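PDB 2ON5: Na Glutathione S-transferase 2, which probably conjugates the thiol of glutathione, which it binds, to electrophilic compounds, as a dimeric glutathione S-transferase of the human hookworm. Local coordinates for residues Val2-Thr7 and Ser72-Phe77; Leu14-Arg19 and Lys195-Thr200. All blocks are in the same frame, centred on the assembly; numbering follows the deposited sequence.

Contact 1. Residues Val2-Thr7 and Ser72-Phe77; sequences VHYKLT and SRKFGF
Tyr4, on strand 4-9 of the thioredoxin-like domain, and Lys74, in the last turn of helix 64-75, reach for each other from opposite directions, and the phenol oxygen of the tyrosine meets the aliphatic part of the lysine. Strand 4-9 lies inside the sheet, between 30-34 and 53-56, and helix 64-75 packs against helix 16-25. Lys74 leaves the helix with CG anti to the backbone N (chi1 -175°) and then bends at chi3 and chi4, which lays CD and CE beside the hydroxyl: Lys74 CE comes to the edge of the Tyr4 ring, near its plane, 3.2 Å from Tyr4 OH. Lysine suits this border position, since its methylenes pack while its amine makes a weak hydrogen bond to Tyr70 OH and a long, weak ion pair with Glu56. Tyrosine suits the buried side, where its ring also meets that of Phe22. Phe75 CZ ends 4.2 Å from Tyr4 OH, and Lys74 CG lies over one face of the Phe75 ring, toward the rim. Gly76 then ends the helix with a positive phi (100°), and Ser72 O accepts from Gly76 N, at 2.9 Å, and Phe77 N, from opposite faces of the carbonyl plane.

Contact 2. Residues Leu14-Arg19 and Lys195-Thr200; sequences LAEPIR and KKWIET. With GSH (glutathione), chain V; EDO (1,2-ethanediol), chain O.
The start of helix 16-25 faces the last turns of helix 192-200 with a gap bridged by long side chains, the CA atoms of Arg19 and Trp197 being 8.8 Å apart. Glu16, Arg19 and Trp197 bridge it, joining the thioredoxin-like N-terminal domain to the helical C-terminal domain of the glutathione S-transferase fold. Trp197 stretches its indole across, CG anti to the backbone N (chi1 168°), and gives its ring N-H to the carboxylate: Trp197 NE1 lies 2.7 Å from Glu16 OE2. The oxygen sits close to the indole plane and is met on its syn side, 22° out of the carboxylate plane, by a fairly straight N-H (157°). Glu16 is suited to this place because its two oxygens can serve different partners. OE2 is shared with Arg201, just past helix 192-200, while OE1 takes a salt bridge from Arg19 NH1 at 3.0 Å, in the guanidinium plane. Bonds at both oxygens fix the rotation of this buried carboxylate, and the two arginines would be expected to stabilise its negative charge.

Arg19 is itself held by Asp31 through NE and by the carbonyl of Gly11 through NH1, and Ala15 CB lies over one face of its guanidinium, toward the rim. Its extended chain lets the methylenes serve as apolar packing, Arg19 CD resting 3.8 Å from Trp197 CZ2. At the other end of the segment, Leu14 belongs to the glutathione pocket, where a branched apolar side chain suits the sulfur of the thiol. A 1,2-ethanediol, probably from the crystallisation liquor, binds Leu14 O through both hydroxyls. Leu14 CD1 comes within 3.5 Å of glutathione SG2.

Overall arrangement
From the N terminus, the chain runs through strand 4-9, which carries the first half of contact 1, and, after a short loop, into helix 16-25, which carries the first half of contact 2. It then lays down the remaining strands before helix 64-75 returns to strand 4-9, so that contact 1 closes a loop within the N-terminal domain. The C-terminal helices follow, and only near the end of the chain does helix 192-200 come back to 14-19, closing the much longer loop of contact 2 between the domains. The two loops cross rather than nest. Their centres lie 14 Å apart, joined where Leu6 packs on Ala15, Ile18 and Arg19.

Contact 1. Residues Val2-Thr7 and Ser72-Phe77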
loop_
_atom_site.group_PDB
_atom_site.type_symbol
_atom_site.label_atom_id
_atom_site.label_comp_id
_atom_site.label_asym_id
_atom_site.label_seq_id
_atom_site.Cartn_x
_atom_site.Cartn_y
_atom_site.Cartn_z
ATOM N N VAL A 2 10.145 18.373 -19.153
ATOM C CA VAL A 2 10.208 17.228 -18.271
ATOM C C VAL A 2 10.074 15.934 -19.096
ATOM O O VAL A 2 9.289 15.867 -20.059
ATOM C CB VAL A 2 9.128 17.279 -17.138
ATOM C CG1 VAL A 2 7.715 17.208 -17.705
ATOM C CG2 VAL A 2 9.354 16.188 -16.149
ATOM N N HIS A 3 10.865 14.938 -18.728
ATOM C CA HIS A 3 10.772 13.619 -19.368
ATOM C C HIS A 3 10.344 12.579 -18.369
ATOM O O HIS A 3 10.974 12.421 -17.312
ATOM C CB HIS A 3 12.106 13.184 -19.979
ATOM C CG HIS A 3 11.985 11.957 -20.828
ATOM N ND1 HIS A 3 12.215 10.686 -20.344
ATOM C CD2 HIS A 3 11.611 11.804 -22.120
ATOM C CE1 HIS A 3 12.023 9.804 -21.312
ATOM N NE2 HIS A 3 11.649 10.455 -22.397
ATOM N N TYR A 4 9.280 11.865 -18.713
ATOM C CA TYR A 4 8.856 10.679 -17.969
ATOM C C TYR A 4 9.069 9.375 -18.730
ATOM O O TYR A 4 8.752 9.265 -19.931
ATOM C CB TYR A 4 7.383 10.771 -17.612
ATOM C CG TYR A 4 7.016 11.942 -16.722
ATOM C CD1 TYR A 4 6.436 13.095 -17.264
ATOM C CD2 TYR A 4 7.250 11.896 -15.341
ATOM C CE1 TYR A 4 6.088 14.163 -16.451
ATOM C CE2 TYR A 4 6.887 12.965 -14.523
ATOM C CZ TYR A 4 6.321 14.088 -15.089
ATOM O OH TYR A 4 5.959 15.152 -14.289
ATOM N N LYS A 5 9.597 8.390 -18.010
ATOM C CA LYS A 5 9.737 7.033 -18.535
ATOM C C LYS A 5 9.027 6.082 -17.569
ATOM O O LYS A 5 9.268 6.139 -16.350
ATOM C CB LYS A 5 11.223 6.647 -18.650
ATOM C CG LYS A 5 11.448 5.227 -19.213
ATOM C CD LYS A 5 12.911 4.952 -19.493
ATOM C CE LYS A 5 13.725 4.981 -18.213
ATOM N NZ LYS A 5 14.981 4.181 -18.283
ATOM N N LEU A 6 8.136 5.235 -18.093
ATOM C CA LEU A 6 7.607 4.137 -17.293
ATOM C C LEU A 6 8.122 2.804 -17.795
ATOM O O LEU A 6 7.934 2.460 -18.981
ATOM C CB LEU A 6 6.091 4.118 -17.329
ATOM C CG LEU A 6 5.362 3.130 -16.416
ATOM C CD1 LEU A 6 5.612 3.517 -14.934
ATOM C CD2 LEU A 6 3.896 3.125 -16.768
ATOM N N THR A 7 8.727 2.029 -16.892
ATOM C CA THR A 7 9.198 0.680 -17.265
ATOM C C THR A 7 8.340 -0.403 -16.581
ATOM O O THR A 7 8.114 -0.355 -15.358
ATOM C CB THR A 7 10.689 0.473 -16.950
ATOM O OG1 THR A 7 11.473 1.493 -17.593
ATOM C CG2 THR A 7 11.152 -0.913 -17.451
ATOM N N SER A 72 -0.836 11.425 -9.645
ATOM C CA SER A 72 -2.198 11.885 -9.420
ATOM C C SER A 72 -2.190 13.207 -8.645
ATOM O O SER A 72 -2.963 14.101 -8.944
ATOM C CB SER A 72 -3.009 10.848 -8.665
ATOM O OG SER A 72 -3.209 9.737 -9.510
ATOM N N ARG A 73 -1.315 13.328 -7.655
ATOM C CA ARG A 73 -1.192 14.620 -6.961
ATOM C C ARG A 73 -0.773 15.730 -7.908
ATOM O O ARG A 73 -1.232 16.867 -7.791
ATOM C CB ARG A 73 -0.226 14.529 -5.794
ATOM C CG ARG A 73 -0.857 13.831 -4.584
ATOM C CD ARG A 73 -0.126 14.032 -3.250
ATOM N NE ARG A 73 0.957 15.005 -3.281
ATOM C CZ ARG A 73 1.840 15.184 -2.281
ATOM N NH1 ARG A 73 1.768 14.448 -1.177
ATOM N NH2 ARG A 73 2.830 16.062 -2.415
ATOM N N LYS A 74 0.127 15.420 -8.829
ATOM C CA LYS A 74 0.632 16.438 -9.772
ATOM C C LYS A 74 -0.451 16.872 -10.783
ATOM O O LYS A 74 -0.524 18.053 -11.206
ATOM C CB LYS A 74 1.875 15.872 -10.495
ATOM C CG LYS A 74 2.575 16.841 -11.418
ATOM C CD LYS A 74 3.631 16.137 -12.227
ATOM C CE LYS A 74 4.743 15.611 -11.325
ATOM N NZ LYS A 74 5.651 16.698 -10.928
ATOM N N PHE A 75 -1.309 15.931 -11.168
ATOM C CA PHE A 75 -2.204 16.149 -12.315
ATOM C C PHE A 75 -3.682 16.282 -11.976
ATOM O O PHE A 75 -4.485 16.495 -12.868
ATOM C CB PHE A 75 -2.037 15.016 -13.360
ATOM C CG PHE A 75 -0.655 14.955 -13.996
ATOM C CD1 PHE A 75 -0.019 13.727 -14.182
ATOM C CD2 PHE A 75 -0.003 16.114 -14.400
ATOM C CE1 PHE A 75 1.238 13.642 -14.782
ATOM C CE2 PHE A 75 1.285 16.058 -14.992
ATOM C CZ PHE A 75 1.906 14.817 -15.174
ATOM N N GLY A 76 -4.037 16.115 -10.702
ATOM C CA GLY A 76 -5.389 16.448 -10.241
ATOM C C GLY A 76 -6.325 15.264 -10.088
ATOM O O GLY A 76 -7.539 15.451 -10.132
ATOM N N PHE A 77 -5.759 14.063 -9.881
ATOM C CA PHE A 77 -6.544 12.817 -9.725
ATOM C C PHE A 77 -6.357 12.108 -8.374
ATOM O O PHE A 77 -6.575 10.909 -8.266
ATOM C CB PHE A 77 -6.205 11.853 -10.858
ATOM C CG PHE A 77 -6.299 12.496 -12.202
ATOM C CD1 PHE A 77 -7.535 12.935 -12.683
ATOM C CD2 PHE A 77 -5.171 12.731 -12.941
ATOM C CE1 PHE A 77 -7.630 13.584 -13.918
ATOM C CE2 PHE A 77 -5.250 13.379 -14.178
ATOM C CZ PHE A 77 -6.478 13.803 -14.653
#

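Contact 2. Residues Leu14-Arg19 and Lys195-Thr200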
loop_
_atom_site.group_PDB
_atom_site.type_symbol
_atom_site.label_atom_id
_atom_site.label_comp_id
_atom_site.label_asym_id
_atom_site.label_seq_id
_atom_site.Cartn_x
_atom_site.Cartn_y
_atom_site.Cartn_z
ATOM N N LEU A 14 0.155 -3.968 -13.201
ATOM C CA LEU A 14 0.297 -2.880 -12.225
ATOM C C LEU A 14 0.578 -1.505 -12.832
ATOM O O LEU A 14 0.445 -0.492 -12.140
ATOM C CB LEU A 14 1.437 -3.188 -11.256
ATOM C CG LEU A 14 1.464 -4.499 -10.474
ATOM C CD1 LEU A 14 2.738 -4.561 -9.682
ATOM C CD2 LEU A 14 0.263 -4.595 -9.537
ATOM N N ALA A 15 1.028 -1.472 -14.086
ATOM C CA ALA A 15 1.356 -0.202 -14.753
ATOM C C ALA A 15 0.146 0.523 -15.327
ATOM O O ALA A 15 0.170 1.739 -15.508
ATOM C CB ALA A 15 2.372 -0.435 -15.862
ATOM N N GLU A 16 -0.909 -0.226 -15.634
ATOM C CA GLU A 16 -1.981 0.327 -16.443
ATOM C C GLU A 16 -2.676 1.595 -15.880
ATOM O O GLU A 16 -2.863 2.577 -16.624
ATOM C CB GLU A 16 -2.963 -0.752 -16.867
ATOM C CG GLU A 16 -4.049 -0.274 -17.835
ATOM C CD GLU A 16 -3.521 0.277 -19.171
ATOM O OE1 GLU A 16 -2.362 0.025 -19.545
ATOM O OE2 GLU A 16 -4.300 0.953 -19.849
ATOM N N PRO A 17 -3.031 1.598 -14.579
ATOM C CA PRO A 17 -3.602 2.853 -14.053
ATOM C C PRO A 17 -2.658 4.055 -14.193
ATOM O O PRO A 17 -3.137 5.163 -14.347
ATOM C CB PRO A 17 -3.874 2.538 -12.575
ATOM C CG PRO A 17 -4.029 0.991 -12.543
ATOM C CD PRO A 17 -3.020 0.520 -13.563
ATOM N N ILE A 18 -1.347 3.823 -14.153
ATOM C CA ILE A 18 -0.346 4.903 -14.278
ATOM C C ILE A 18 -0.369 5.415 -15.723
ATOM O O ILE A 18 -0.383 6.634 -15.985
ATOM C CB ILE A 18 1.066 4.401 -13.905
ATOM C CG1 ILE A 18 1.172 4.099 -12.400
ATOM C CG2 ILE A 18 2.149 5.399 -14.336
ATOM C CD1 ILE A 18 2.194 2.971 -12.087
ATOM N N ARG A 19 -0.392 4.484 -16.668
ATOM C CA ARG A 19 -0.530 4.882 -18.070
ATOM C C ARG A 19 -1.827 5.712 -18.277
ATOM O O ARG A 19 -1.882 6.583 -19.149
ATOM C CB ARG A 19 -0.533 3.667 -18.998
ATOM C CG ARG A 19 0.713 2.805 -18.910
ATOM C CD ARG A 19 0.792 1.823 -20.090
ATOM N NE ARG A 19 1.866 0.856 -19.926
ATOM C CZ ARG A 19 1.686 -0.416 -19.607
ATOM N NH1 ARG A 19 0.461 -0.850 -19.363
ATOM N NH2 ARG A 19 2.734 -1.237 -19.499
ATOM N N LYS A 195 -11.078 6.818 -22.952
ATOM C CA LYS A 195 -11.706 6.021 -24.023
ATOM C C LYS A 195 -10.762 5.940 -25.230
ATOM O O LYS A 195 -10.573 4.866 -25.810
ATOM C CB LYS A 195 -13.041 6.630 -24.435
ATOM C CG LYS A 195 -13.830 5.786 -25.441
ATOM C CD LYS A 195 -15.174 6.421 -25.715
ATOM C CE LYS A 195 -15.886 5.676 -26.846
ATOM N NZ LYS A 195 -17.343 5.979 -26.857
ATOM N N LYS A 196 -10.131 7.064 -25.554
ATOM C CA LYS A 196 -9.170 7.095 -26.660
ATOM C C LYS A 196 -7.968 6.197 -26.375
ATOM O O LYS A 196 -7.553 5.425 -27.243
ATOM C CB LYS A 196 -8.717 8.527 -26.954
ATOM C CG LYS A 196 -7.731 8.643 -28.128
ATOM C CD LYS A 196 -7.561 10.099 -28.504
ATOM C CE LYS A 196 -6.331 10.329 -29.398
ATOM N NZ LYS A 196 -6.106 11.793 -29.483
ATOM N N TRP A 197 -7.415 6.279 -25.162
ATOM C CA TRP A 197 -6.282 5.406 -24.767
ATOM C C TRP A 197 -6.657 3.917 -24.856
ATOM O O TRP A 197 -5.872 3.098 -25.327
ATOM C CB TRP A 197 -5.751 5.728 -23.349
ATOM C CG TRP A 197 -4.781 4.653 -22.819
ATOM C CD1 TRP A 197 -4.994 3.796 -21.774
ATOM C CD2 TRP A 197 -3.472 4.323 -23.344
ATOM N NE1 TRP A 197 -3.895 2.960 -21.605
ATOM C CE2 TRP A 197 -2.956 3.262 -22.561
ATOM C CE3 TRP A 197 -2.701 4.814 -24.406
ATOM C CZ2 TRP A 197 -1.689 2.690 -22.802
ATOM C CZ3 TRP A 197 -1.426 4.248 -24.642
ATOM C CH2 TRP A 197 -0.943 3.190 -23.846
ATOM N N ILE A 198 -7.842 3.579 -24.369
ATOM C CA ILE A 198 -8.326 2.193 -24.399
ATOM C C ILE A 198 -8.477 1.676 -25.845
ATOM O O ILE A 198 -8.196 0.498 -26.132
ATOM C CB ILE A 198 -9.627 2.052 -23.586
ATOM C CG1 ILE A 198 -9.317 2.288 -22.104
ATOM C CG2 ILE A 198 -10.285 0.668 -23.806
ATOM C CD1 ILE A 198 -10.528 2.477 -21.273
ATOM N N GLU A 199 -8.873 2.568 -26.750
ATOM C CA GLU A 199 -8.992 2.234 -28.182
ATOM C C GLU A 199 -7.665 1.951 -28.878
ATOM O O GLU A 199 -7.632 1.239 -29.889
ATOM C CB GLU A 199 -9.702 3.359 -28.931
ATOM C CG GLU A 199 -11.154 3.438 -28.583
ATOM C CD GLU A 199 -11.842 4.682 -29.086
ATOM O OE1 GLU A 199 -13.107 4.682 -29.115
ATOM O OE2 GLU A 199 -11.138 5.664 -29.423
ATOM N N THR A 200 -6.583 2.532 -28.367
ATOM C CA THR A 200 -5.288 2.482 -29.055
ATOM C C THR A 200 -4.173 1.711 -28.328
ATOM O O THR A 200 -3.122 1.406 -28.931
ATOM C CB THR A 200 -4.781 3.902 -29.390
ATOM O OG1 THR A 200 -4.567 4.637 -28.188
ATOM C CG2 THR A 200 -5.810 4.668 -30.236
HETATM N N1 GSH V . 4.067 -3.642 -4.375
HETATM C CA1 GSH V . 4.188 -4.006 -5.808
HETATM C C1 GSH V . 3.858 -2.796 -6.678
HETATM O O11 GSH V . 2.682 -2.390 -6.572
HETATM O O12 GSH V . 4.657 -2.206 -7.461
HETATM C CB1 GSH V . 5.500 -4.720 -6.142
HETATM C CG1 GSH V . 5.781 -4.825 -7.637
HETATM C CD1 GSH V . 5.878 -6.254 -8.164
HETATM O OE1 GSH V . 5.375 -7.375 -7.448
HETATM N N2 GSH V . 6.480 -6.320 -9.354
HETATM C CA2 GSH V . 6.339 -7.344 -10.380
HETATM C C2 GSH V . 7.705 -7.767 -10.870
HETATM O O2 GSH V . 8.827 -6.903 -10.808
HETATM C CB2 GSH V . 5.521 -6.790 -11.535
HETATM S SG2 GSH V . 3.784 -7.326 -11.606
HETATM N N3 GSH V . 7.822 -9.011 -11.332
HETATM C CA3 GSH V . 9.113 -9.561 -11.698
HETATM C C3 GSH V . 10.091 -9.770 -10.559
HETATM O O31 GSH V . 9.725 -9.659 -9.367
HETATM O O32 GSH V . 11.285 -10.069 -10.794
HETATM C C1 EDO O . -1.987 0.216 -9.014
HETATM O O1 EDO O . -1.073 -0.847 -9.306
HETATM C C2 EDO O . -1.269 1.548 -9.164
HETATM O O2 EDO O . -0.803 1.586 -10.510
#